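Local coordinates for mirolysin (Tannerella forsythia, PDB 6R7V), which is the zymogen of a pappalysin-family metzincin metallopeptidase, kept latent by a cysteine switch on its catalytic zinc, which probably cleaves peptide bonds once activated, at residues 4-9 with 209-214; 166-171 with 177-182; 240-243 with 249-252. The protein carries 1 engineered substitution. All blocks are in the same frame, centred on the assembly; numbering follows the deposited sequence.

Contact 1 is the latent active site: the N-terminal 4-9 and the helix end 209-214 both reach the zinc ion. Contact 2 pairs 166-171 with 177-182 beside it, the two centres about 10 Å apart. They touch directly. Ser-8 OG is 2.8 Å from Ala-167 O, a probable hydrogen bond, and Trp-212 NE1 lies 3.0 Å from Asp-180 OD2, another probable one. Contact 3, 240-243 with 249-252, is separate. Its centre is about 19 Å from that of contact 1 and about 28 Å from that of contact 2, across the chain's centre. It lies near a calcium ion and holds a glycerol.

Contact 1: residues 4-9 with 209-214; sequences RTCGSE and VGHWLD. With ZN (zinc ion), chain D.
Cys-6 and His-211 meet through the zinc ion. The cysteine belongs to the N-terminal segment and the histidine to the end of helix 203-212. This is the cysteine switch of the zymogen: a cysteine sulfur occupies a position on the catalytic metal. His-207 and His-217 complete the site, and the spacing of the three histidines is that of the long zinc-binding motif of metzincins.

The His-211 side chain can be followed outward. CB leads from the helix toward segment 4-9, with CG beside the backbone N and opposite the carbonyl carbon (chi1 -65°). CG lies 3.9 Å from Ser-8 CB. CD2 comes closer, 3.6 Å from the same Ser-8 CB, which sits over one face of the ring, shifted toward its rim. This is a CH-pi contact, 19° off the ring normal. On the other branch, ND1 is hydrogen-bonded to Leu-215 O, which fixes the ring's rotation and should leave NE2 as the metal-binding nitrogen. CE1 passes 3.7 Å from Ser-8 O. At the tip, NE2 binds the zinc ion at 2.0 Å.

Cys-6 SG binds the zinc ion at 2.2 Å. It stands 3.5 Å from His-211 NE2 and approaches the ring obliquely. The sulfur also accepts a hydrogen bond from Ser-8 N, 3.3 Å from SG, at 154°. That bond folds 6-8 around the thiolate and would probably stabilise its negative charge. Ser-8 OG turns to Ala-167 O.

Just past His-211 the helix closes in a Schellman motif, with Asp-214 as its C-prime residue. Met-267, consistent with the Met-turn of metzincins, touches the His-211 side chain. Strand 165-167 borders the ring through Ala-167, and strand 269-270 touches Cys-6 through Tyr-269.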
loop_
_atom_site.group_PDB
_atom_site.type_symbol
_atom_site.label_atom_id
_atom_site.label_comp_id
_atom_site.label_asym_id
_atom_site.label_seq_id
_atom_site.Cartn_x
_atom_site.Cartn_y
_atom_site.Cartn_z
ATOM N N ARG A 4 12.988 -1.577 6.958
ATOM C CA ARG A 4 11.752 -2.131 6.399
ATOM C C ARG A 4 12.064 -2.982 5.154
ATOM O O ARG A 4 12.979 -2.649 4.397
ATOM C CB ARG A 4 10.773 -0.979 6.082
ATOM C CG ARG A 4 9.562 -1.302 5.222
ATOM C CD ARG A 4 8.638 -0.087 4.987
ATOM N NE ARG A 4 8.318 0.666 6.207
ATOM C CZ ARG A 4 7.468 0.263 7.149
ATOM N NH1 ARG A 4 6.855 -0.915 7.045
ATOM N NH2 ARG A 4 7.234 1.028 8.209
ATOM N N THR A 5 11.344 -4.117 4.986
ATOM C CA THR A 5 11.482 -4.987 3.809
ATOM C C THR A 5 10.175 -4.928 3.043
ATOM O O THR A 5 9.098 -4.860 3.645
ATOM C CB THR A 5 11.852 -6.405 4.184
ATOM O OG1 THR A 5 10.862 -6.863 5.097
ATOM C CG2 THR A 5 13.248 -6.517 4.783
ATOM N N CYS A 6 10.258 -4.920 1.724
ATOM C CA CYS A 6 9.095 -4.788 0.867
ATOM C C CYS A 6 9.329 -5.495 -0.434
ATOM O O CYS A 6 10.422 -5.378 -0.995
ATOM C CB CYS A 6 8.790 -3.307 0.658
ATOM S SG CYS A 6 7.413 -2.971 -0.465
ATOM N N GLY A 7 8.327 -6.206 -0.930
ATOM C CA GLY A 7 8.485 -6.911 -2.192
ATOM C C GLY A 7 8.026 -6.113 -3.397
ATOM O O GLY A 7 7.869 -6.695 -4.480
ATOM N N SER A 8 7.813 -4.780 -3.254
ATOM C CA SER A 8 7.330 -3.967 -4.361
ATOM C C SER A 8 8.293 -2.880 -4.800
ATOM O O SER A 8 7.892 -1.751 -5.049
ATOM C CB SER A 8 5.984 -3.356 -4.016
ATOM O OG SER A 8 5.027 -4.373 -3.782
ATOM N N GLU A 9 9.550 -3.247 -4.993
ATOM C CA GLU A 9 10.528 -2.320 -5.536
ATOM C C GLU A 9 10.397 -2.301 -7.055
ATOM O O GLU A 9 10.131 -3.340 -7.662
ATOM C CB GLU A 9 11.950 -2.735 -5.117
ATOM C CG GLU A 9 12.206 -2.608 -3.616
ATOM C CD GLU A 9 13.533 -3.090 -3.054
ATOM O OE1 GLU A 9 13.743 -2.935 -1.828
ATOM O OE2 GLU A 9 14.358 -3.625 -3.829
ATOM N N VAL A 209 -0.591 -0.296 0.710
ATOM C CA VAL A 209 -1.787 0.242 0.033
ATOM C C VAL A 209 -1.353 1.430 -0.866
ATOM O O VAL A 209 -1.901 1.582 -1.965
ATOM C CB VAL A 209 -2.914 0.600 1.053
ATOM C CG1 VAL A 209 -4.070 1.351 0.396
ATOM C CG2 VAL A 209 -3.424 -0.660 1.745
ATOM N N GLY A 210 -0.341 2.207 -0.438
ATOM C CA GLY A 210 0.202 3.251 -1.300
ATOM C C GLY A 210 0.663 2.651 -2.621
ATOM O O GLY A 210 0.344 3.189 -3.672
ATOM N N HIS A 211 1.413 1.507 -2.605
ATOM C CA HIS A 211 1.786 0.851 -3.891
ATOM C C HIS A 211 0.566 0.366 -4.691
ATOM O O HIS A 211 0.547 0.500 -5.917
ATOM C CB HIS A 211 2.674 -0.361 -3.647
ATOM C CG HIS A 211 4.037 -0.087 -3.063
ATOM N ND1 HIS A 211 4.942 0.772 -3.669
ATOM C CD2 HIS A 211 4.648 -0.686 -2.019
ATOM C CE1 HIS A 211 6.070 0.670 -2.970
ATOM N NE2 HIS A 211 5.948 -0.205 -1.993
ATOM N N TRP A 212 -0.431 -0.208 -4.007
ATOM C CA TRP A 212 -1.648 -0.652 -4.705
ATOM C C TRP A 212 -2.372 0.546 -5.377
ATOM O O TRP A 212 -3.112 0.355 -6.362
ATOM C CB TRP A 212 -2.518 -1.355 -3.658
ATOM C CG TRP A 212 -3.808 -1.902 -4.169
ATOM C CD1 TRP A 212 -3.992 -3.043 -4.901
ATOM C CD2 TRP A 212 -5.097 -1.356 -3.932
ATOM N NE1 TRP A 212 -5.327 -3.214 -5.166
ATOM C CE2 TRP A 212 -6.030 -2.165 -4.620
ATOM C CE3 TRP A 212 -5.553 -0.228 -3.242
ATOM C CZ2 TRP A 212 -7.410 -1.908 -4.584
ATOM C CZ3 TRP A 212 -6.911 0.033 -3.216
ATOM C CH2 TRP A 212 -7.822 -0.780 -3.914
ATOM N N LEU A 213 -2.125 1.782 -4.853
ATOM C CA LEU A 213 -2.631 3.026 -5.382
ATOM C C LEU A 213 -1.559 3.789 -6.195
ATOM O O LEU A 213 -1.623 5.015 -6.373
ATOM C CB LEU A 213 -3.236 3.891 -4.273
ATOM C CG LEU A 213 -4.493 3.293 -3.622
ATOM C CD1 LEU A 213 -4.937 4.129 -2.455
ATOM C CD2 LEU A 213 -5.643 3.102 -4.666
ATOM N N ASP A 214 -0.620 3.034 -6.758
ATOM C CA ASP A 214 0.329 3.478 -7.790
ATOM C C ASP A 214 1.564 4.216 -7.275
ATOM O O ASP A 214 2.362 4.709 -8.100
ATOM C CB ASP A 214 -0.379 4.355 -8.869
ATOM C CG ASP A 214 0.050 4.050 -10.274
ATOM O OD1 ASP A 214 0.564 2.959 -10.495
ATOM O OD2 ASP A 214 -0.114 4.933 -11.152
HETATM ZN ZN ZN D . 7.370 -0.763 -0.641
#

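Contact 2: residues 166-171 with 177-182; sequences YAQFPF and PNTDGV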
loop_
_atom_site.group_PDB
_atom_site.type_symbol
_atom_site.label_atom_id
_atom_site.label_comp_id
_atom_site.label_asym_id
_atom_site.label_seq_id
_atom_site.Cartn_x
_atom_site.Cartn_y
_atom_site.Cartn_z
ATOM N N TYR A 166 3.955 -6.928 0.645
ATOM C CA TYR A 166 4.110 -6.613 -0.768
ATOM C C TYR A 166 2.753 -6.300 -1.384
ATOM O O TYR A 166 1.711 -6.729 -0.880
ATOM C CB TYR A 166 4.841 -7.717 -1.541
ATOM C CG TYR A 166 4.091 -9.015 -1.725
ATOM C CD1 TYR A 166 3.390 -9.277 -2.900
ATOM C CD2 TYR A 166 4.176 -10.032 -0.775
ATOM C CE1 TYR A 166 2.743 -10.495 -3.099
ATOM C CE2 TYR A 166 3.553 -11.259 -0.975
ATOM C CZ TYR A 166 2.861 -11.495 -2.152
ATOM O OH TYR A 166 2.225 -12.697 -2.348
ATOM N N ALA A 167 2.766 -5.545 -2.473
ATOM C CA ALA A 167 1.554 -5.149 -3.164
ATOM C C ALA A 167 1.677 -5.435 -4.626
ATOM O O ALA A 167 2.792 -5.462 -5.157
ATOM C CB ALA A 167 1.335 -3.650 -2.970
ATOM N N GLN A 168 0.545 -5.498 -5.309
ATOM C CA GLN A 168 0.544 -5.590 -6.751
ATOM C C GLN A 168 0.199 -4.192 -7.291
ATOM O O GLN A 168 -0.760 -3.577 -6.837
ATOM C CB GLN A 168 -0.441 -6.669 -7.259
ATOM C CG GLN A 168 -0.272 -6.871 -8.761
ATOM C CD GLN A 168 -1.089 -8.022 -9.270
ATOM O OE1 GLN A 168 -0.743 -9.170 -9.059
ATOM N NE2 GLN A 168 -2.176 -7.723 -9.950
ATOM N N PHE A 169 0.967 -3.690 -8.271
ATOM C CA PHE A 169 0.739 -2.355 -8.807
ATOM C C PHE A 169 -0.413 -2.308 -9.811
ATOM O O PHE A 169 -0.650 -3.307 -10.507
ATOM C CB PHE A 169 2.014 -1.874 -9.519
ATOM C CG PHE A 169 3.147 -1.505 -8.600
ATOM C CD1 PHE A 169 4.204 -2.382 -8.387
ATOM C CD2 PHE A 169 3.162 -0.280 -7.953
ATOM C CE1 PHE A 169 5.225 -2.066 -7.484
ATOM C CE2 PHE A 169 4.212 0.059 -7.088
ATOM C CZ PHE A 169 5.245 -0.828 -6.875
ATOM N N PRO A 170 -1.052 -1.124 -9.998
ATOM C CA PRO A 170 -2.172 -1.031 -10.947
ATOM C C PRO A 170 -1.826 -1.375 -12.390
ATOM O O PRO A 170 -2.720 -1.850 -13.104
ATOM C CB PRO A 170 -2.576 0.443 -10.870
ATOM C CG PRO A 170 -2.164 0.882 -9.494
ATOM C CD PRO A 170 -0.929 0.102 -9.175
ATOM N N PHE A 171 -0.561 -1.181 -12.834
ATOM C CA PHE A 171 -0.239 -1.508 -14.227
ATOM C C PHE A 171 -0.356 -3.016 -14.497
ATOM O O PHE A 171 -0.374 -3.431 -15.663
ATOM C CB PHE A 171 1.164 -0.991 -14.659
ATOM C CG PHE A 171 2.326 -1.893 -14.260
ATOM C CD1 PHE A 171 2.902 -1.796 -13.000
ATOM C CD2 PHE A 171 2.815 -2.852 -15.133
ATOM C CE1 PHE A 171 3.963 -2.630 -12.629
ATOM C CE2 PHE A 171 3.843 -3.724 -14.741
ATOM C CZ PHE A 171 4.399 -3.609 -13.486
ATOM N N PRO A 177 -5.483 -9.948 -12.833
ATOM C CA PRO A 177 -6.572 -9.442 -11.992
ATOM C C PRO A 177 -6.812 -10.212 -10.707
ATOM O O PRO A 177 -7.142 -9.610 -9.697
ATOM C CB PRO A 177 -7.800 -9.530 -12.912
ATOM C CG PRO A 177 -7.441 -10.546 -13.960
ATOM C CD PRO A 177 -5.974 -10.327 -14.181
ATOM N N ASN A 178 -6.612 -11.515 -10.742
ATOM C CA ASN A 178 -6.917 -12.345 -9.574
ATOM C C ASN A 178 -5.853 -12.281 -8.467
ATOM O O ASN A 178 -6.110 -12.803 -7.361
ATOM C CB ASN A 178 -7.150 -13.812 -9.975
ATOM C CG ASN A 178 -7.928 -14.042 -11.245
ATOM O OD1 ASN A 178 -9.094 -13.674 -11.363
ATOM N ND2 ASN A 178 -7.298 -14.687 -12.217
ATOM N N THR A 179 -4.715 -11.605 -8.690
ATOM C CA THR A 179 -3.698 -11.459 -7.626
ATOM C C THR A 179 -3.551 -9.990 -7.204
ATOM O O THR A 179 -2.681 -9.668 -6.379
ATOM C CB THR A 179 -2.366 -12.050 -8.087
ATOM O OG1 THR A 179 -2.007 -11.522 -9.369
ATOM C CG2 THR A 179 -2.393 -13.549 -8.121
ATOM N N ASP A 180 -4.474 -9.123 -7.659
ATOM C CA ASP A 180 -4.449 -7.732 -7.261
ATOM C C ASP A 180 -4.792 -7.593 -5.772
ATOM O O ASP A 180 -5.668 -8.302 -5.254
ATOM C CB ASP A 180 -5.401 -6.883 -8.118
ATOM C CG ASP A 180 -5.334 -5.407 -7.761
ATOM O OD1 ASP A 180 -4.215 -4.843 -7.771
ATOM O OD2 ASP A 180 -6.370 -4.850 -7.407
ATOM N N GLY A 181 -4.042 -6.749 -5.065
ATOM C CA GLY A 181 -4.239 -6.556 -3.642
ATOM C C GLY A 181 -2.928 -6.455 -2.923
ATOM O O GLY A 181 -1.876 -6.171 -3.549
ATOM N N VAL A 182 -2.988 -6.651 -1.582
ATOM C CA VAL A 182 -1.786 -6.494 -0.760
ATOM C C VAL A 182 -1.682 -7.616 0.245
ATOM O O VAL A 182 -2.692 -8.224 0.649
ATOM C CB VAL A 182 -1.653 -5.107 -0.064
ATOM C CG1 VAL A 182 -1.764 -3.951 -1.068
ATOM C CG2 VAL A 182 -2.659 -4.934 1.066
HETATM O O HOH W 1 0.132 -8.225 -3.366
HETATM O O HOH W 2 -2.890 -4.957 -10.096
#
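Gln-168 swings CG opposite its backbone N (chi1 -172°) and stays extended beyond, which carries its amide across to Thr-179. Thr-179 sets OG1 between its own backbone N and carbonyl carbon (chi1 51°), so that the hydroxyl faces that amide. The two side chains cross at a slant. Thr-179 OG1 donates to Gln-168 OE1 over 2.7 Å, arriving in the carbonyl plane on a lone pair. The other end of the amide is held as well. Gln-168 NE2 runs past Asp-180 CA at 3.5 Å, donates to Lys-176 O, and gives a hydrogen bond to a water 2.9 Å from NE2. The same water donates to Phe-169 O and to Asp-180 OD1. With both ends of the amide gripped, its flip state is well defined.

The backbones meet at the start of strand 182-185. Ala-167 and Val-182 form an antiparallel, non-hydrogen-bonded pair. Strand 165-167 runs antiparallel to 182-185, which itself pairs in parallel with 152-157. An antiparallel strand of this kind, bordering the active-site cleft, is a feature of metzincins. Here Gly-7 of the N-terminal segment makes backbone hydrogen bonds with Gly-165 in it. On the sheet face toward helix 203-212, Ala-167 CB packs against Val-182 CG1 at 3.6 Å. Ala-167 also touches His-211, while Val-182 reaches Trp-212.

Next along the chain, Gln-168 N donates to Gly-181 O at 3.1 Å, with a 158° angle at the hydrogen. A second water donates to that carbonyl, 2.9 Å from Gly-181 O, and more weakly to Tyr-166 O. Asp-180 OD2 forms a salt bridge with Arg-297 and also meets Trp-212, tying this loop to helix 203-212.

Contact 3: residues 240-243 with 249-252; sequences GYNE and PKTD. With GOL (glycerol), chain G.
Asn-242 and Lys-250 join two irregular segments, the first running into the short strand 243-244 and the second following it. That strand pairs in parallel with strand 269-270. The first segment follows Gln-238 and Gly-239, two ligands of a calcium ion. The second runs into an Asx turn at Asp-252, whose OD1 accepts from Cys-254 N and also from Thr-255 N. Cys-254 is in turn disulfide-bonded to Cys-226.

The lysine is stretched out fully. Its CG lies opposite the backbone N (chi1 -173°), and the chain stays extended to its end. This brings the ammonium group across to the asparagine. Lys-250 NZ donates to Asn-242 OD1 at 2.7 Å, in the plane of the amide carbonyl. The two side chains slide past each other in opposite directions, and Lys-250 CE also lies beside OD1, 3.3 Å from Asn-242 OD1. Asn-242 ND2 gives a weak hydrogen bond to glycerol O1 and has a further partner beyond the two segments. At the backbone, Asn-242 N donates to Asp-268 OD1.

Asp-252 has its CG placed between its backbone N and carbonyl carbon (chi1 67°). Its CB points toward segment 240-243. The nearest direct approach, Gly-240 N to Asp-252 OD2, is long at 4.5 Å. A glycerol, probably from the crystallisation liquor, fills the distance. Gly-240 N donates to glycerol O3 at 2.8 Å, nearly straight at 169°. Glycerol O3 in turn donates a hydrogen bond to Asp-252 OD2, 2.7 Å from O3. The same carboxylate oxygen, Asp-252 OD2, also accepts a hydrogen bond from Gly-239 N.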
loop_
_atom_site.group_PDB
_atom_site.type_symbol
_atom_site.label_atom_id
_atom_site.label_comp_id
_atom_site.label_asym_id
_atom_site.label_seq_id
_atom_site.Cartn_x
_atom_site.Cartn_y
_atom_site.Cartn_z
ATOM N N GLY A 240 19.166 6.884 -1.399
ATOM C CA GLY A 240 18.718 5.562 -1.004
ATOM C C GLY A 240 17.615 5.620 0.029
ATOM O O GLY A 240 17.117 6.709 0.377
ATOM N N TYR A 241 17.171 4.474 0.478
ATOM C CA TYR A 241 16.138 4.429 1.486
ATOM C C TYR A 241 16.682 4.855 2.825
ATOM O O TYR A 241 17.895 4.814 3.074
ATOM C CB TYR A 241 15.519 3.013 1.602
ATOM C CG TYR A 241 16.506 1.904 1.949
ATOM C CD1 TYR A 241 16.964 1.016 0.973
ATOM C CD2 TYR A 241 16.965 1.731 3.253
ATOM C CE1 TYR A 241 17.880 0.010 1.284
ATOM C CE2 TYR A 241 17.893 0.740 3.570
ATOM C CZ TYR A 241 18.364 -0.106 2.575
ATOM O OH TYR A 241 19.261 -1.113 2.877
ATOM N N ASN A 242 15.767 5.265 3.692
ATOM C CA ASN A 242 16.114 5.519 5.078
ATOM C C ASN A 242 15.508 4.419 5.906
ATOM O O ASN A 242 14.484 3.853 5.537
ATOM C CB ASN A 242 15.608 6.875 5.534
ATOM C CG ASN A 242 16.326 7.981 4.845
ATOM O OD1 ASN A 242 17.503 8.237 5.111
ATOM N ND2 ASN A 242 15.662 8.613 3.906
ATOM N N GLU A 243 16.111 4.138 7.033
ATOM C CA GLU A 243 15.634 3.115 7.940
ATOM C C GLU A 243 15.638 3.671 9.348
ATOM O O GLU A 243 16.217 4.733 9.600
ATOM C CB GLU A 243 16.489 1.838 7.836
ATOM C CG GLU A 243 17.945 2.057 8.216
ATOM C CD GLU A 243 18.877 0.867 8.100
ATOM O OE1 GLU A 243 18.410 -0.249 7.772
ATOM O OE2 GLU A 243 20.093 1.062 8.328
ATOM N N PRO A 249 16.819 17.919 10.171
ATOM C CA PRO A 249 16.763 17.519 8.756
ATOM C C PRO A 249 17.817 16.476 8.398
ATOM O O PRO A 249 18.906 16.431 9.011
ATOM C CB PRO A 249 17.040 18.838 8.020
ATOM C CG PRO A 249 17.940 19.617 8.948
ATOM C CD PRO A 249 17.659 19.122 10.361
ATOM N N LYS A 250 17.490 15.604 7.421
ATOM C CA LYS A 250 18.466 14.646 6.900
ATOM C C LYS A 250 18.716 14.988 5.437
ATOM O O LYS A 250 17.801 14.919 4.634
ATOM C CB LYS A 250 18.023 13.183 7.065
ATOM C CG LYS A 250 19.153 12.210 6.670
ATOM C CD LYS A 250 18.867 10.772 7.011
ATOM C CE LYS A 250 19.979 9.873 6.498
ATOM N NZ LYS A 250 19.672 8.445 6.788
ATOM N N THR A 251 19.934 15.381 5.091
ATOM C CA THR A 251 20.238 15.703 3.698
ATOM C C THR A 251 21.011 14.530 3.083
ATOM O O THR A 251 21.485 13.658 3.814
ATOM C CB THR A 251 21.042 17.019 3.635
ATOM O OG1 THR A 251 22.281 16.826 4.310
ATOM C CG2 THR A 251 20.313 18.197 4.268
ATOM N N ASP A 252 21.140 14.501 1.751
ATOM C CA ASP A 252 21.947 13.484 1.074
ATOM C C ASP A 252 22.543 14.072 -0.215
ATOM O O ASP A 252 22.402 15.268 -0.430
ATOM C CB ASP A 252 21.172 12.171 0.835
ATOM C CG ASP A 252 20.006 12.175 -0.124
ATOM O OD1 ASP A 252 19.842 13.175 -0.874
ATOM O OD2 ASP A 252 19.262 11.164 -0.151
HETATM C C1 GOL G . 19.109 9.458 2.809
HETATM O O1 GOL G . 18.119 9.323 1.787
HETATM C C2 GOL G . 20.207 8.421 2.699
HETATM O O2 GOL G . 19.656 7.103 2.609
HETATM C C3 GOL G . 21.134 8.656 1.529
HETATM O O3 GOL G . 20.402 8.727 0.316
#